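Local coordinates for bartonella effector protein (Bep) substrate of VirB T4SS (Bartonella clarridgeiae, PDB 4YK2) that is an effector substrate of the VirB type IV secretion system, represented here by its BID domain, which probably carries the signal for translocation into host cells, at residues Q52-N57 against S82-A87; I47-Q52 against S107-A112. All blocks are in the same frame, centred on the assembly; numbering follows the deposited sequence.

Both contacts gather at the C-terminal end of helix 21-49, contact 2 on its last turn and contact 1 just beyond it, with centres about 8 Å apart. In chain order contact 1 is nested inside contact 2: residues 47-52 run into 52-57, sharing Gln52, then come 82-87 and finally 107-112 on helix 106-123. Contact 2 is buried in the four-helix bundle of the BID domain. Contact 1 lies nearer the surface. Gln54 CG packs 3.6 Å from Phe49 CG. The end of helix 21-49 packs on helix 106-123 through Val48 and Phe49 and also holds loop 82-87 by a probable Ala87 N to Val48 O hydrogen bond, joining the loop before strands 90-91 and 94-95 to the bundle.

Contact 1: Q52-N57 against S82-A87; sequences QNQLAN and SFAKLA
One water ties the loops together: it accepts a hydrogen bond from Gln54 NE2 at 2.9 Å and donates one to Phe83 O at 2.7 Å. No direct hydrogen bond crosses between the two segments, and Gln54 NE2 itself stays 4.2 Å from Phe83 O, a gap the water spans. With CG anti to the backbone N (chi1 -170°) and a bend at chi2 (67°), the Gln54 chain lays a flat face of its amide against the methyl of Ala84. Gln54 CD lies 3.5 Å from Ala84 CB, with the amide O and N at similar range. This is the place in the BID domain where helix 21-49 has ended and the chain turns through a type I beta turn, Asn53 to Ala56, into helix 56-64; Leu55 is the N-cap residue. Across from it, the loop after helix 69-78 supplies Phe83 and Ala84. Leu55 reaches over with one branch: CD2 sits above a face of the Phe83 ring, 4.1 Å from its centroid and 28° off the normal, in a CH-pi contact. It leans toward the root of the ring, with Leu55 CD2 3.7 Å from Phe83 CG. Helix 69-78 also touches Phe83 through Thr75 and Leu76.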
loop_
_atom_site.group_PDB
_atom_site.type_symbol
_atom_site.label_atom_id
_atom_site.label_comp_id
_atom_site.label_asym_id
_atom_site.label_seq_id
_atom_site.Cartn_x
_atom_site.Cartn_y
_atom_site.Cartn_z
ATOM N N GLN A 52 7.225 -0.380 -8.166
ATOM C CA GLN A 52 6.384 0.563 -7.436
ATOM C C GLN A 52 4.893 0.318 -7.700
ATOM O O GLN A 52 4.043 0.787 -6.945
ATOM C CB GLN A 52 6.763 2.002 -7.794
ATOM C CG GLN A 52 6.558 2.395 -9.222
ATOM C CD GLN A 52 7.172 3.757 -9.515
ATOM O OE1 GLN A 52 7.115 4.673 -8.685
ATOM N NE2 GLN A 52 7.795 3.883 -10.673
ATOM N N ASN A 53 4.583 -0.429 -8.760
ATOM C CA ASN A 53 3.191 -0.769 -9.057
ATOM C C ASN A 53 2.869 -2.248 -8.837
ATOM O O ASN A 53 1.920 -2.766 -9.419
ATOM C CB ASN A 53 2.855 -0.372 -10.497
ATOM C CG ASN A 53 2.997 1.120 -10.724
ATOM O OD1 ASN A 53 2.489 1.929 -9.940
ATOM N ND2 ASN A 53 3.726 1.492 -11.763
ATOM N N GLN A 54 3.649 -2.923 -7.994
ATOM C CA GLN A 54 3.472 -4.366 -7.771
ATOM C C GLN A 54 2.029 -4.734 -7.382
ATOM O O GLN A 54 1.459 -5.721 -7.870
ATOM C CB GLN A 54 4.437 -4.862 -6.678
ATOM C CG GLN A 54 4.484 -6.390 -6.570
ATOM C CD GLN A 54 5.096 -7.002 -7.809
ATOM O OE1 GLN A 54 6.236 -6.714 -8.146
ATOM N NE2 GLN A 54 4.325 -7.803 -8.522
ATOM N N LEU A 55 1.428 -3.921 -6.521
ATOM C CA LEU A 55 0.115 -4.244 -5.980
ATOM C C LEU A 55 -1.024 -3.469 -6.636
ATOM O O LEU A 55 -2.078 -3.286 -6.017
ATOM C CB LEU A 55 0.090 -3.986 -4.476
ATOM C CG LEU A 55 1.163 -4.703 -3.663
ATOM C CD1 LEU A 55 1.098 -4.244 -2.205
ATOM C CD2 LEU A 55 1.070 -6.265 -3.771
ATOM N N ALA A 56 -0.821 -3.026 -7.879
ATOM C CA ALA A 56 -1.862 -2.286 -8.614
ATOM C C ALA A 56 -3.222 -3.004 -8.589
ATOM O O ALA A 56 -4.258 -2.378 -8.359
ATOM C CB ALA A 56 -1.419 -2.039 -10.079
ATOM N N ASN A 57 -3.223 -4.312 -8.827
ATOM C CA ASN A 57 -4.472 -5.073 -8.793
ATOM C C ASN A 57 -5.171 -4.912 -7.450
ATOM O O ASN A 57 -6.364 -4.597 -7.389
ATOM C CB ASN A 57 -4.229 -6.568 -9.052
ATOM C CG ASN A 57 -3.796 -6.858 -10.486
ATOM O OD1 ASN A 57 -3.871 -6.006 -11.364
ATOM N ND2 ASN A 57 -3.353 -8.082 -10.720
ATOM N N SER A 82 3.664 -14.116 -1.396
ATOM C CA SER A 82 2.468 -14.510 -2.154
ATOM C C SER A 82 2.233 -13.556 -3.319
ATOM O O SER A 82 1.743 -13.961 -4.368
ATOM C CB SER A 82 1.215 -14.515 -1.265
ATOM O OG SER A 82 1.250 -15.597 -0.356
ATOM N N PHE A 83 2.559 -12.274 -3.134
ATOM C CA PHE A 83 2.312 -11.294 -4.185
ATOM C C PHE A 83 3.436 -11.279 -5.226
ATOM O O PHE A 83 3.184 -11.218 -6.432
ATOM C CB PHE A 83 2.116 -9.886 -3.573
ATOM C CG PHE A 83 0.903 -9.780 -2.685
ATOM C CD1 PHE A 83 -0.374 -9.896 -3.218
ATOM C CD2 PHE A 83 1.035 -9.560 -1.324
ATOM C CE1 PHE A 83 -1.494 -9.815 -2.410
ATOM C CE2 PHE A 83 -0.084 -9.453 -0.507
ATOM C CZ PHE A 83 -1.349 -9.573 -1.049
ATOM N N ALA A 84 4.675 -11.318 -4.752
ATOM C CA ALA A 84 5.850 -11.329 -5.616
ATOM C C ALA A 84 7.056 -11.611 -4.748
ATOM O O ALA A 84 6.992 -11.458 -3.532
ATOM C CB ALA A 84 6.019 -9.995 -6.346
ATOM N N LYS A 85 8.161 -12.007 -5.368
ATOM C CA LYS A 85 9.421 -12.157 -4.643
ATOM C C LYS A 85 9.836 -10.814 -4.036
ATOM O O LYS A 85 9.675 -9.774 -4.669
ATOM C CB LYS A 85 10.517 -12.679 -5.581
ATOM C CG LYS A 85 11.846 -12.913 -4.894
ATOM C CD LYS A 85 12.759 -13.774 -5.745
ATOM C CE LYS A 85 13.595 -12.924 -6.664
ATOM N NZ LYS A 85 14.539 -12.085 -5.878
ATOM N N LEU A 86 10.351 -10.828 -2.812
ATOM C CA LEU A 86 10.832 -9.591 -2.199
ATOM C C LEU A 86 12.091 -9.103 -2.907
ATOM O O LEU A 86 12.847 -9.909 -3.468
ATOM C CB LEU A 86 11.123 -9.795 -0.715
ATOM C CG LEU A 86 9.959 -10.189 0.190
ATOM C CD1 LEU A 86 10.445 -10.312 1.623
ATOM C CD2 LEU A 86 8.835 -9.186 0.084
ATOM N N ALA A 87 12.315 -7.794 -2.886
ATOM C CA ALA A 87 13.536 -7.223 -3.447
ATOM C C ALA A 87 14.746 -7.767 -2.703
ATOM O O ALA A 87 14.629 -8.207 -1.563
ATOM C CB ALA A 87 13.507 -5.705 -3.374
HETATM O O HOH W 1 1.889 -9.237 -7.725
#

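Contact 2: I47-Q52 against S107-A112; sequences IVFGNQ and SKLVEA. With SO4 (sulfate ion), chain E.
Inside the four-helix bundle of the BID domain, the last turn of helix 21-49 meets helix 106-123 through a small apolar contact of Val48 and Phe49 with Leu109. A single branch of the leucine does the work: Leu109 CD2 lies 3.9 Å from Val48 CG2. The same methyl approaches the Phe49 ring obliquely, 4.2 Å from Phe49 CE2. Leu109 has CG anti to its own backbone N (chi1 177°), which sends the branched end across to the other helix. Meanwhile Val48 divides its two methyls between different neighbours. CG2 faces Leu109, while CG1 sits over the centre of the Phe49 ring, 3.6 Å above its plane, covering one face. All three residues are buried, and Leu76 of helix 69-78 touches both Phe49 and Leu109, bringing a further helix into the cluster. Past Phe49 the helix stops, and Gly50 takes a positive phi of 79° as the chain leaves helical geometry. The next residue, Asn51, works at both ends of its amide: OD1 accepts a hydrogen bond from Asn53 N, and ND2 donates to O2 of a sulfate, probably from the crystallisation liquor, at 3.0 Å with an N-H...O angle of 149°.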
loop_
_atom_site.group_PDB
_atom_site.type_symbol
_atom_site.label_atom_id
_atom_site.label_comp_id
_atom_site.label_asym_id
_atom_site.label_seq_id
_atom_site.Cartn_x
_atom_site.Cartn_y
_atom_site.Cartn_z
ATOM N N ILE A 47 10.584 -0.391 -2.710
ATOM C CA ILE A 47 11.534 -0.928 -1.732
ATOM C C ILE A 47 11.256 -2.395 -1.406
ATOM O O ILE A 47 12.176 -3.217 -1.335
ATOM C CB ILE A 47 11.531 -0.091 -0.432
ATOM C CG1 ILE A 47 11.945 1.360 -0.720
ATOM C CG2 ILE A 47 12.467 -0.721 0.587
ATOM C CD1 ILE A 47 11.708 2.331 0.454
ATOM N N VAL A 48 9.987 -2.723 -1.192
ATOM C CA VAL A 48 9.610 -4.075 -0.791
ATOM C C VAL A 48 9.743 -5.072 -1.957
ATOM O O VAL A 48 10.270 -6.168 -1.781
ATOM C CB VAL A 48 8.171 -4.091 -0.216
ATOM C CG1 VAL A 48 7.701 -5.522 0.018
ATOM C CG2 VAL A 48 8.100 -3.281 1.071
ATOM N N PHE A 49 9.274 -4.684 -3.143
ATOM C CA PHE A 49 9.158 -5.614 -4.267
ATOM C C PHE A 49 10.029 -5.262 -5.463
ATOM O O PHE A 49 10.179 -6.071 -6.376
ATOM C CB PHE A 49 7.701 -5.699 -4.748
ATOM C CG PHE A 49 6.757 -6.298 -3.741
ATOM C CD1 PHE A 49 6.877 -7.631 -3.364
ATOM C CD2 PHE A 49 5.731 -5.537 -3.193
ATOM C CE1 PHE A 49 6.002 -8.201 -2.451
ATOM C CE2 PHE A 49 4.846 -6.094 -2.268
ATOM C CZ PHE A 49 4.980 -7.430 -1.894
ATOM N N GLY A 50 10.592 -4.058 -5.489
ATOM C CA GLY A 50 11.362 -3.651 -6.654
ATOM C C GLY A 50 10.466 -3.214 -7.800
ATOM O O GLY A 50 10.930 -3.057 -8.919
ATOM N N ASN A 51 9.180 -3.013 -7.520
ATOM C CA ASN A 51 8.217 -2.562 -8.540
ATOM C C ASN A 51 7.194 -1.669 -7.856
ATOM O O ASN A 51 6.397 -2.131 -7.044
ATOM C CB ASN A 51 7.533 -3.752 -9.235
ATOM C CG ASN A 51 6.581 -3.327 -10.361
ATOM O OD1 ASN A 51 6.214 -2.156 -10.495
ATOM N ND2 ASN A 51 6.192 -4.286 -11.184
ATOM N N GLN A 52 7.225 -0.380 -8.166
ATOM C CA GLN A 52 6.384 0.563 -7.436
ATOM C C GLN A 52 4.893 0.318 -7.700
ATOM O O GLN A 52 4.043 0.787 -6.945
ATOM C CB GLN A 52 6.763 2.002 -7.794
ATOM C CG GLN A 52 6.558 2.395 -9.222
ATOM C CD GLN A 52 7.172 3.757 -9.515
ATOM O OE1 GLN A 52 7.115 4.673 -8.685
ATOM N NE2 GLN A 52 7.795 3.883 -10.673
ATOM N N SER A 107 5.932 -3.323 7.170
ATOM C CA SER A 107 5.043 -2.705 8.155
ATOM C C SER A 107 4.492 -1.344 7.671
ATOM O O SER A 107 3.284 -1.099 7.729
ATOM C CB SER A 107 5.778 -2.541 9.491
ATOM O OG SER A 107 4.915 -2.031 10.486
ATOM N N LYS A 108 5.365 -0.477 7.163
ATOM C CA LYS A 108 4.907 0.840 6.730
ATOM C C LYS A 108 4.087 0.749 5.439
ATOM O O LYS A 108 3.176 1.551 5.236
ATOM C CB LYS A 108 6.091 1.800 6.562
ATOM C CG LYS A 108 6.621 2.384 7.891
ATOM C CD LYS A 108 5.688 3.450 8.480
ATOM C CE LYS A 108 6.286 4.112 9.725
ATOM N NZ LYS A 108 5.537 5.335 10.129
ATOM N N LEU A 109 4.378 -0.230 4.586
ATOM C CA LEU A 109 3.568 -0.435 3.384
ATOM C C LEU A 109 2.132 -0.825 3.778
ATOM O O LEU A 109 1.161 -0.294 3.241
ATOM C CB LEU A 109 4.197 -1.506 2.474
ATOM C CG LEU A 109 3.441 -1.913 1.200
ATOM C CD1 LEU A 109 3.064 -0.704 0.351
ATOM C CD2 LEU A 109 4.273 -2.905 0.370
ATOM N N VAL A 110 1.999 -1.740 4.732
ATOM C CA VAL A 110 0.679 -2.106 5.249
ATOM C C VAL A 110 -0.067 -0.874 5.817
ATOM O O VAL A 110 -1.258 -0.678 5.557
ATOM C CB VAL A 110 0.815 -3.229 6.305
ATOM C CG1 VAL A 110 -0.500 -3.487 7.027
ATOM C CG2 VAL A 110 1.368 -4.527 5.641
ATOM N N GLU A 111 0.630 -0.038 6.579
ATOM C CA GLU A 111 -0.015 1.144 7.155
ATOM C C GLU A 111 -0.498 2.096 6.079
ATOM O O GLU A 111 -1.572 2.679 6.196
ATOM C CB GLU A 111 0.929 1.885 8.100
ATOM C CG GLU A 111 1.194 1.153 9.391
ATOM C CD GLU A 111 1.912 2.019 10.411
ATOM O OE1 GLU A 111 1.700 3.256 10.411
ATOM O OE2 GLU A 111 2.692 1.460 11.204
ATOM N N ALA A 112 0.288 2.253 5.023
ATOM C CA ALA A 112 -0.085 3.179 3.962
ATOM C C ALA A 112 -1.311 2.666 3.213
ATOM O O ALA A 112 -2.164 3.445 2.797
ATOM C CB ALA A 112 1.071 3.395 3.014
HETATM S S SO4 E . 8.469 -6.979 -12.686
HETATM O O1 SO4 E . 9.561 -6.307 -11.986
HETATM O O2 SO4 E . 7.272 -6.966 -11.848
HETATM O O3 SO4 E . 8.843 -8.363 -12.944
HETATM O O4 SO4 E . 8.205 -6.307 -13.958
#